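Local coordinates for protein 3-methylornithine synthase (Methanosarcina barkeri, PDB 3T7V) that catalyses the radical-based isomerization of L-lysine to (3R)-3-methyl-D-ornithine, a step in pyrrolysine biosynthesis, using a [4Fe-4S] cluster and S-adenosyl-L-methionine, at residues F64-T69 with N87-T92; T69-Q74 with M115-Y120. One frame throughout, in Å; residues are numbered along the deposited sequence.

Contact 1: residues F64-T69 with N87-T92; sequences FIYFST and NRYRLT. With MD0 (5-amino-D-isoleucine), chain D.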
loop_
_atom_site.group_PDB
_atom_site.type_symbol
_atom_site.label_atom_id
_atom_site.label_comp_id
_atom_site.label_asym_id
_atom_site.label_seq_id
_atom_site.Cartn_x
_atom_site.Cartn_y
_atom_site.Cartn_z
ATOM N N PHE A 64 -5.857 -6.894 -5.269
ATOM C CA PHE A 64 -4.416 -7.047 -5.457
ATOM C C PHE A 64 -4.152 -8.241 -6.347
ATOM O O PHE A 64 -4.502 -9.396 -6.002
ATOM C CB PHE A 64 -3.823 -7.314 -4.056
ATOM C CG PHE A 64 -2.315 -7.468 -4.094
ATOM C CD1 PHE A 64 -1.543 -6.392 -4.539
ATOM C CD2 PHE A 64 -1.678 -8.644 -3.718
ATOM C CE1 PHE A 64 -0.149 -6.473 -4.620
ATOM C CE2 PHE A 64 -0.266 -8.738 -3.793
ATOM C CZ PHE A 64 0.467 -7.663 -4.248
ATOM N N ILE A 65 -3.496 -8.007 -7.463
ATOM C CA ILE A 65 -3.116 -9.062 -8.443
ATOM C C ILE A 65 -1.623 -9.080 -8.596
ATOM O O ILE A 65 -1.027 -8.257 -9.338
ATOM C CB ILE A 65 -3.772 -8.836 -9.809
ATOM C CG1 ILE A 65 -5.334 -8.742 -9.669
ATOM C CG2 ILE A 65 -3.395 -9.998 -10.765
ATOM C CD1 ILE A 65 -5.988 -8.463 -11.024
ATOM N N TYR A 66 -1.019 -10.029 -7.886
ATOM C CA TYR A 66 0.454 -10.193 -7.925
ATOM C C TYR A 66 0.706 -11.145 -9.085
ATOM O O TYR A 66 0.528 -12.360 -8.967
ATOM C CB TYR A 66 0.871 -10.795 -6.578
ATOM C CG TYR A 66 2.339 -10.671 -6.222
ATOM C CD1 TYR A 66 3.305 -10.159 -7.066
ATOM C CD2 TYR A 66 2.735 -11.126 -4.968
ATOM C CE1 TYR A 66 4.625 -10.001 -6.666
ATOM C CE2 TYR A 66 4.058 -11.005 -4.558
ATOM C CZ TYR A 66 4.971 -10.460 -5.429
ATOM O OH TYR A 66 6.273 -10.406 -4.938
ATOM N N PHE A 67 1.010 -10.562 -10.268
ATOM C CA PHE A 67 0.975 -11.338 -11.525
ATOM C C PHE A 67 2.305 -12.010 -11.900
ATOM O O PHE A 67 2.338 -12.854 -12.752
ATOM C CB PHE A 67 0.469 -10.488 -12.721
ATOM C CG PHE A 67 1.310 -9.309 -13.078
ATOM C CD1 PHE A 67 1.025 -8.093 -12.522
ATOM C CD2 PHE A 67 2.390 -9.410 -13.953
ATOM C CE1 PHE A 67 1.797 -6.988 -12.804
ATOM C CE2 PHE A 67 3.216 -8.331 -14.252
ATOM C CZ PHE A 67 2.898 -7.068 -13.668
ATOM N N SER A 68 3.364 -11.633 -11.171
ATOM C CA SER A 68 4.648 -12.315 -11.311
ATOM C C SER A 68 5.445 -12.150 -10.050
ATOM O O SER A 68 5.618 -11.009 -9.571
ATOM C CB SER A 68 5.464 -11.770 -12.484
ATOM O OG SER A 68 6.734 -12.475 -12.457
ATOM N N THR A 69 5.919 -13.280 -9.489
ATOM C CA THR A 69 6.695 -13.225 -8.253
ATOM C C THR A 69 8.159 -13.408 -8.499
ATOM O O THR A 69 8.911 -13.672 -7.575
ATOM C CB THR A 69 6.191 -14.175 -7.190
ATOM O OG1 THR A 69 6.299 -15.492 -7.735
ATOM C CG2 THR A 69 4.684 -13.897 -6.840
ATOM N N ASN A 87 9.357 -20.839 -4.356
ATOM C CA ASN A 87 8.392 -21.097 -5.449
ATOM C C ASN A 87 8.138 -19.708 -6.046
ATOM O O ASN A 87 7.991 -18.720 -5.289
ATOM C CB ASN A 87 7.108 -21.705 -4.899
ATOM C CG ASN A 87 6.078 -21.867 -5.968
ATOM O OD1 ASN A 87 5.008 -21.216 -5.967
ATOM N ND2 ASN A 87 6.483 -22.476 -6.969
ATOM N N ARG A 88 8.082 -19.630 -7.393
ATOM C CA ARG A 88 7.795 -18.382 -8.106
ATOM C C ARG A 88 6.906 -18.705 -9.290
ATOM O O ARG A 88 6.978 -19.793 -9.876
ATOM C CB ARG A 88 9.049 -17.776 -8.678
ATOM C CG ARG A 88 9.898 -17.250 -7.490
ATOM C CD ARG A 88 11.081 -16.545 -7.957
ATOM N NE ARG A 88 12.082 -16.374 -6.934
ATOM C CZ ARG A 88 12.240 -15.232 -6.247
ATOM N NH1 ARG A 88 11.467 -14.149 -6.419
ATOM N NH2 ARG A 88 13.250 -15.159 -5.375
ATOM N N TYR A 89 6.000 -17.774 -9.605
ATOM C CA TYR A 89 5.091 -17.979 -10.712
ATOM C C TYR A 89 5.011 -16.752 -11.578
ATOM O O TYR A 89 5.322 -15.628 -11.106
ATOM C CB TYR A 89 3.686 -18.406 -10.192
ATOM C CG TYR A 89 2.935 -17.335 -9.394
ATOM C CD1 TYR A 89 2.908 -17.346 -7.999
ATOM C CD2 TYR A 89 2.224 -16.304 -10.073
ATOM C CE1 TYR A 89 2.207 -16.393 -7.279
ATOM C CE2 TYR A 89 1.544 -15.279 -9.343
ATOM C CZ TYR A 89 1.515 -15.378 -7.973
ATOM O OH TYR A 89 0.833 -14.388 -7.287
ATOM N N ARG A 90 4.497 -16.912 -12.783
ATOM C CA ARG A 90 4.302 -15.774 -13.729
ATOM C C ARG A 90 3.022 -16.104 -14.457
ATOM O O ARG A 90 2.950 -17.092 -15.205
ATOM C CB ARG A 90 5.486 -15.677 -14.663
ATOM C CG ARG A 90 5.356 -14.536 -15.666
ATOM C CD ARG A 90 6.544 -14.497 -16.633
ATOM N NE ARG A 90 7.853 -14.277 -15.934
ATOM C CZ ARG A 90 8.869 -15.129 -15.834
ATOM N NH1 ARG A 90 8.759 -16.447 -16.247
ATOM N NH2 ARG A 90 9.987 -14.738 -15.324
ATOM N N LEU A 91 1.949 -15.378 -14.164
ATOM C CA LEU A 91 0.607 -15.707 -14.752
ATOM C C LEU A 91 0.710 -15.599 -16.270
ATOM O O LEU A 91 1.323 -14.682 -16.844
ATOM C CB LEU A 91 -0.442 -14.718 -14.289
ATOM C CG LEU A 91 -0.669 -14.699 -12.770
ATOM C CD1 LEU A 91 -1.782 -13.707 -12.491
ATOM C CD2 LEU A 91 -1.021 -16.123 -12.224
ATOM N N THR A 92 0.096 -16.603 -16.961
ATOM C CA THR A 92 -0.020 -16.494 -18.387
ATOM C C THR A 92 -1.182 -15.517 -18.773
ATOM O O THR A 92 -1.986 -15.179 -17.894
ATOM C CB THR A 92 -0.389 -17.874 -19.010
ATOM O OG1 THR A 92 -1.676 -18.235 -18.487
ATOM C CG2 THR A 92 0.672 -18.890 -18.696
HETATM C C MD0 D . -1.051 -4.494 -0.115
HETATM N N MD0 D . -0.272 -6.755 -0.537
HETATM O O MD0 D . -1.782 -3.563 -0.510
HETATM C CA MD0 D . -0.458 -5.430 -1.119
HETATM C CB MD0 D . 0.903 -4.878 -1.642
HETATM C CD MD0 D . 1.732 -3.175 -3.404
HETATM N NE MD0 D . 1.352 -1.962 -4.116
HETATM C CG MD0 D . 0.622 -3.566 -2.432
HETATM C CG2 MD0 D . 1.946 -4.603 -0.528
HETATM O OXT MD0 D . -0.787 -4.688 1.078
HETATM O O HOH W 1 2.496 -12.534 -15.605
HETATM O O HOH W 2 5.567 -17.222 -5.595
#
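The Tyr89 ring takes the methyl group of Thr69 over one face, CG2 standing 3.9 Å from the ring centroid and 28° off the normal, a CH-pi contact, while the carbonyl oxygen of Tyr66 sits at its edge. The same methyl lies over the centre of the Tyr66 ring, so it is wedged between two tyrosines. One face of the Phe64 ring carries the ligand 5-amino-D-isoleucine, whose CB approaches Phe64 CE1 to 3.5 Å. The Arg88 guanidinium is met edge-on: NH1 reaches Thr69 O at 2.8 Å, within the carbonyl plane, and its other bonds go to the backbone oxygens of Tyr80, Asn81 and Asn84. At its tip Tyr89 OH donates to Tyr66 O (2.7 Å), approaching 22° out of the carbonyl plane, and the hydroxyl also meets Glu308 N. A phenylalanine at Tyr89 would probably keep the methyl contact but leave Tyr66 O without this donor.

Thr69 is gripped from several directions. With OG1 set between its backbone N and carbonyl carbon (chi1 61°), the hydroxyl accepts from Tyr89 N at 3.0 Å and donates to a water that bridges to Asn87 O. Backbone bonds Thr69 N to Tyr89 O and Leu91 N to Phe67 O complete a single bridge at Ser68 and Arg90. Beyond it, Leu91 CD1 packs on Phe67 CB at 3.9 Å. Those bonds from Tyr89, Arg88 and Leu91 pin the returning loop to the C-terminal end of strand 58-68, beside the active site of a radical SAM TIM-barrel fold.

Contact 2: residues T69-Q74 with M115-Y120; sequences TYCKNQ and MGEDPY. With SF4 (iron/sulfur cluster), chain B; SAM (S-adenosylmethionine), chain C.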
loop_
_atom_site.group_PDB
_atom_site.type_symbol
_atom_site.label_atom_id
_atom_site.label_comp_id
_atom_site.label_asym_id
_atom_site.label_seq_id
_atom_site.Cartn_x
_atom_site.Cartn_y
_atom_site.Cartn_z
ATOM N N THR A 69 5.919 -13.280 -9.489
ATOM C CA THR A 69 6.695 -13.225 -8.253
ATOM C C THR A 69 8.159 -13.408 -8.499
ATOM O O THR A 69 8.911 -13.672 -7.575
ATOM C CB THR A 69 6.191 -14.175 -7.190
ATOM O OG1 THR A 69 6.299 -15.492 -7.735
ATOM C CG2 THR A 69 4.684 -13.897 -6.840
ATOM N N TYR A 70 8.592 -13.212 -9.742
ATOM C CA TYR A 70 10.013 -13.114 -10.030
ATOM C C TYR A 70 10.555 -11.726 -9.773
ATOM O O TYR A 70 9.947 -10.751 -10.152
ATOM C CB TYR A 70 10.266 -13.470 -11.510
ATOM C CG TYR A 70 10.083 -14.937 -11.767
ATOM C CD1 TYR A 70 8.812 -15.447 -12.054
ATOM C CD2 TYR A 70 11.155 -15.792 -11.699
ATOM C CE1 TYR A 70 8.629 -16.803 -12.245
ATOM C CE2 TYR A 70 10.939 -17.183 -11.913
ATOM C CZ TYR A 70 9.660 -17.626 -12.188
ATOM O OH TYR A 70 9.494 -18.997 -12.394
ATOM N N CYS A 71 11.733 -11.658 -9.166
ATOM C CA CYS A 71 12.381 -10.354 -8.905
ATOM C C CYS A 71 13.875 -10.456 -9.070
ATOM O O CYS A 71 14.478 -11.406 -8.564
ATOM C CB CYS A 71 12.043 -9.885 -7.539
ATOM S SG CYS A 71 12.525 -8.109 -7.376
ATOM N N LYS A 72 14.458 -9.437 -9.683
ATOM C CA LYS A 72 15.910 -9.367 -9.826
ATOM C C LYS A 72 16.606 -8.596 -8.668
ATOM O O LYS A 72 17.827 -8.537 -8.609
ATOM C CB LYS A 72 16.259 -8.779 -11.217
ATOM C CG LYS A 72 15.880 -7.312 -11.407
ATOM C CD LYS A 72 15.832 -7.067 -12.985
ATOM C CE LYS A 72 15.467 -5.599 -13.253
ATOM N NZ LYS A 72 16.645 -4.779 -12.966
ATOM N N ASN A 73 15.825 -7.945 -7.833
ATOM C CA ASN A 73 16.388 -7.098 -6.737
ATOM C C ASN A 73 16.615 -7.939 -5.462
ATOM O O ASN A 73 16.170 -9.107 -5.363
ATOM C CB ASN A 73 15.439 -5.931 -6.404
ATOM C CG ASN A 73 15.560 -4.761 -7.344
ATOM O OD1 ASN A 73 14.683 -3.811 -7.254
ATOM N ND2 ASN A 73 16.616 -4.711 -8.118
ATOM N N GLN A 74 17.308 -7.331 -4.515
ATOM C CA GLN A 74 17.800 -8.079 -3.336
ATOM C C GLN A 74 17.414 -7.381 -2.048
ATOM O O GLN A 74 18.201 -7.231 -1.089
ATOM C CB GLN A 74 19.297 -8.485 -3.419
ATOM C CG GLN A 74 20.148 -7.324 -3.575
ATOM C CD GLN A 74 21.625 -7.783 -3.690
ATOM O OE1 GLN A 74 22.165 -8.477 -2.803
ATOM N NE2 GLN A 74 22.163 -7.565 -4.851
ATOM N N MET A 115 4.157 -6.699 -9.512
ATOM C CA MET A 115 5.141 -7.730 -9.792
ATOM C C MET A 115 6.396 -7.416 -9.016
ATOM O O MET A 115 6.684 -6.288 -8.625
ATOM C CB MET A 115 5.477 -7.892 -11.310
ATOM C CG MET A 115 5.911 -6.539 -11.927
ATOM S SD MET A 115 6.544 -6.895 -13.599
ATOM C CE MET A 115 6.787 -5.229 -14.174
ATOM N N GLY A 116 7.201 -8.471 -8.835
ATOM C CA GLY A 116 8.648 -8.220 -8.586
ATOM C C GLY A 116 9.268 -7.577 -9.821
ATOM O O GLY A 116 8.563 -7.451 -10.862
ATOM N N GLU A 117 10.509 -7.142 -9.751
ATOM C CA GLU A 117 11.171 -6.622 -10.942
ATOM C C GLU A 117 11.554 -7.856 -11.759
ATOM O O GLU A 117 12.677 -8.325 -11.725
ATOM C CB GLU A 117 12.378 -5.769 -10.570
ATOM C CG GLU A 117 11.958 -4.496 -9.806
ATOM C CD GLU A 117 12.949 -3.353 -9.997
ATOM O OE1 GLU A 117 13.914 -3.460 -10.757
ATOM O OE2 GLU A 117 12.647 -2.304 -9.323
ATOM N N ASP A 118 10.569 -8.317 -12.564
ATOM C CA ASP A 118 10.741 -9.635 -13.252
ATOM C C ASP A 118 11.560 -9.377 -14.517
ATOM O O ASP A 118 11.087 -8.644 -15.401
ATOM C CB ASP A 118 9.322 -10.129 -13.564
ATOM C CG ASP A 118 9.316 -11.417 -14.359
ATOM O OD1 ASP A 118 10.354 -11.897 -14.743
ATOM O OD2 ASP A 118 8.167 -11.866 -14.569
ATOM N N PRO A 119 12.669 -10.102 -14.655
ATOM C CA PRO A 119 13.464 -9.951 -15.875
ATOM C C PRO A 119 12.708 -10.141 -17.166
ATOM O O PRO A 119 13.032 -9.547 -18.164
ATOM C CB PRO A 119 14.526 -11.080 -15.721
ATOM C CG PRO A 119 14.630 -11.288 -14.239
ATOM C CD PRO A 119 13.271 -11.018 -13.655
ATOM N N TYR A 120 11.682 -11.017 -17.191
ATOM C CA TYR A 120 10.857 -11.201 -18.380
ATOM C C TYR A 120 10.197 -9.889 -18.840
ATOM O O TYR A 120 10.190 -9.544 -20.031
ATOM C CB TYR A 120 9.821 -12.273 -18.083
ATOM C CG TYR A 120 8.837 -12.458 -19.240
ATOM C CD1 TYR A 120 9.183 -13.200 -20.371
ATOM C CD2 TYR A 120 7.563 -11.878 -19.191
ATOM C CE1 TYR A 120 8.313 -13.345 -21.466
ATOM C CE2 TYR A 120 6.657 -11.995 -20.240
ATOM C CZ TYR A 120 7.057 -12.805 -21.357
ATOM O OH TYR A 120 6.154 -12.908 -22.382
HETATM FE FE1 SF4 B . 9.792 -5.387 -4.710
HETATM FE FE2 SF4 B . 11.691 -7.309 -5.401
HETATM FE FE3 SF4 B . 10.493 -7.554 -3.028
HETATM FE FE4 SF4 B . 12.262 -5.625 -3.397
HETATM S S1 SF4 B . 12.721 -7.838 -3.496
HETATM S S2 SF4 B . 10.221 -5.400 -2.428
HETATM S S3 SF4 B . 11.954 -5.014 -5.535
HETATM S S4 SF4 B . 9.485 -7.740 -5.013
HETATM N N SAM C . 8.681 -5.042 -6.559
HETATM C CA SAM C . 8.042 -3.811 -6.537
HETATM C C SAM C . 8.548 -2.867 -5.522
HETATM O O SAM C . 9.420 -3.235 -4.708
HETATM O OXT SAM C . 8.143 -1.654 -5.606
HETATM C CB SAM C . 6.805 -3.870 -5.972
HETATM C CG SAM C . 6.517 -4.683 -4.775
HETATM S SD SAM C . 5.731 -3.702 -3.427
HETATM C CE SAM C . 4.144 -4.484 -3.323
HETATM C "C5'" SAM C . 6.539 -4.383 -1.995
HETATM C "C4'" SAM C . 6.548 -3.535 -0.960
HETATM O "O4'" SAM C . 5.779 -4.627 -0.146
HETATM C "C3'" SAM C . 7.724 -3.128 -0.498
HETATM O "O3'" SAM C . 7.534 -1.797 -0.996
HETATM C "C2'" SAM C . 7.228 -3.141 0.955
HETATM O "O2'" SAM C . 6.729 -1.844 1.420
HETATM C "C1'" SAM C . 6.179 -4.245 1.174
HETATM N N9 SAM C . 6.844 -5.474 1.743
HETATM C C8 SAM C . 7.714 -6.356 1.162
HETATM N N7 SAM C . 8.081 -7.259 2.059
HETATM C C5 SAM C . 7.431 -6.967 3.236
HETATM C C6 SAM C . 7.493 -7.525 4.522
HETATM N N6 SAM C . 8.263 -8.573 4.817
HETATM N N1 SAM C . 6.690 -7.025 5.473
HETATM C C2 SAM C . 5.890 -5.943 5.236
HETATM N N3 SAM C . 5.892 -5.308 4.039
HETATM C C4 SAM C . 6.656 -5.853 3.040
HETATM O O HOH W 3 16.612 -3.920 -10.702
#
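Cys71 meets the 115-120 segment and the iron-sulfur cluster along its short side chain: CB lies 3.9 Å from Gly116 CA, and SG, one bond further, binds iron FE2 at 2.3 Å. The sulfur is set anti to the backbone N (chi1 -167°), where it also accepts two amide hydrogens. Glu117 N donates from across the contact (3.3 Å, N-H...S angle 153°) and Asn73 N from two residues on in its own loop. Such N-H...S bonds would be expected to stabilise negative charge on the thiolate.

The backbones are close here. Lys72 N donates to Glu117 O at 2.9 Å, coming from above the carbonyl plane, and Tyr70 O lies against Gly116 CA, where a beta carbon would clash with that oxygen. Glu117 is the centre of an inverse gamma turn. The aliphatic part of Lys72 runs past Glu117 O and CB, and its NZ forms a long salt bridge with Glu117 OE1 (3.8 Å), while the other carboxylate oxygen takes Leu149 N. Asp118 N-caps helix 119-123 through OD1, which accepts from Tyr120 N, and turns OD2 to Ser68 OG and Arg90 NE.

S-adenosylmethionine chelates a second iron, FE1, through its amino N and carboxylate O, and Met115 O approaches that N to 3.1 Å. Cys71, Cys75 and Cys78 are the cluster ligands, spaced as in the CX3CX2C motif of the radical SAM superfamily.

Overall arrangement
The contacts share Thr69, at the C-terminal end of strand 58-68; contact 2 joins the loop after it to the residues that follow the neighbouring parallel strand 110-115. Their segments alternate along the chain. Contact 1 is largely buried: backbone amides, hydroxyls, aromatic rings and one guanidinium, which meets a neutral carbonyl oxygen, hold the loop 87-92 to the strand. Contact 2 is only partly buried, with Lys72 and Pro119 exposed, and its chemistry is that of a thiolate, a metal cluster and a carboxylate-ammonium pair. Asp118 OD2 joins the two through Ser68 and Arg90, Phe67 and Met115 by apolar packing. Contact 1 reaches the pocket holding the methylornithine product through Phe64, contact 2 the cluster and S-adenosylmethionine.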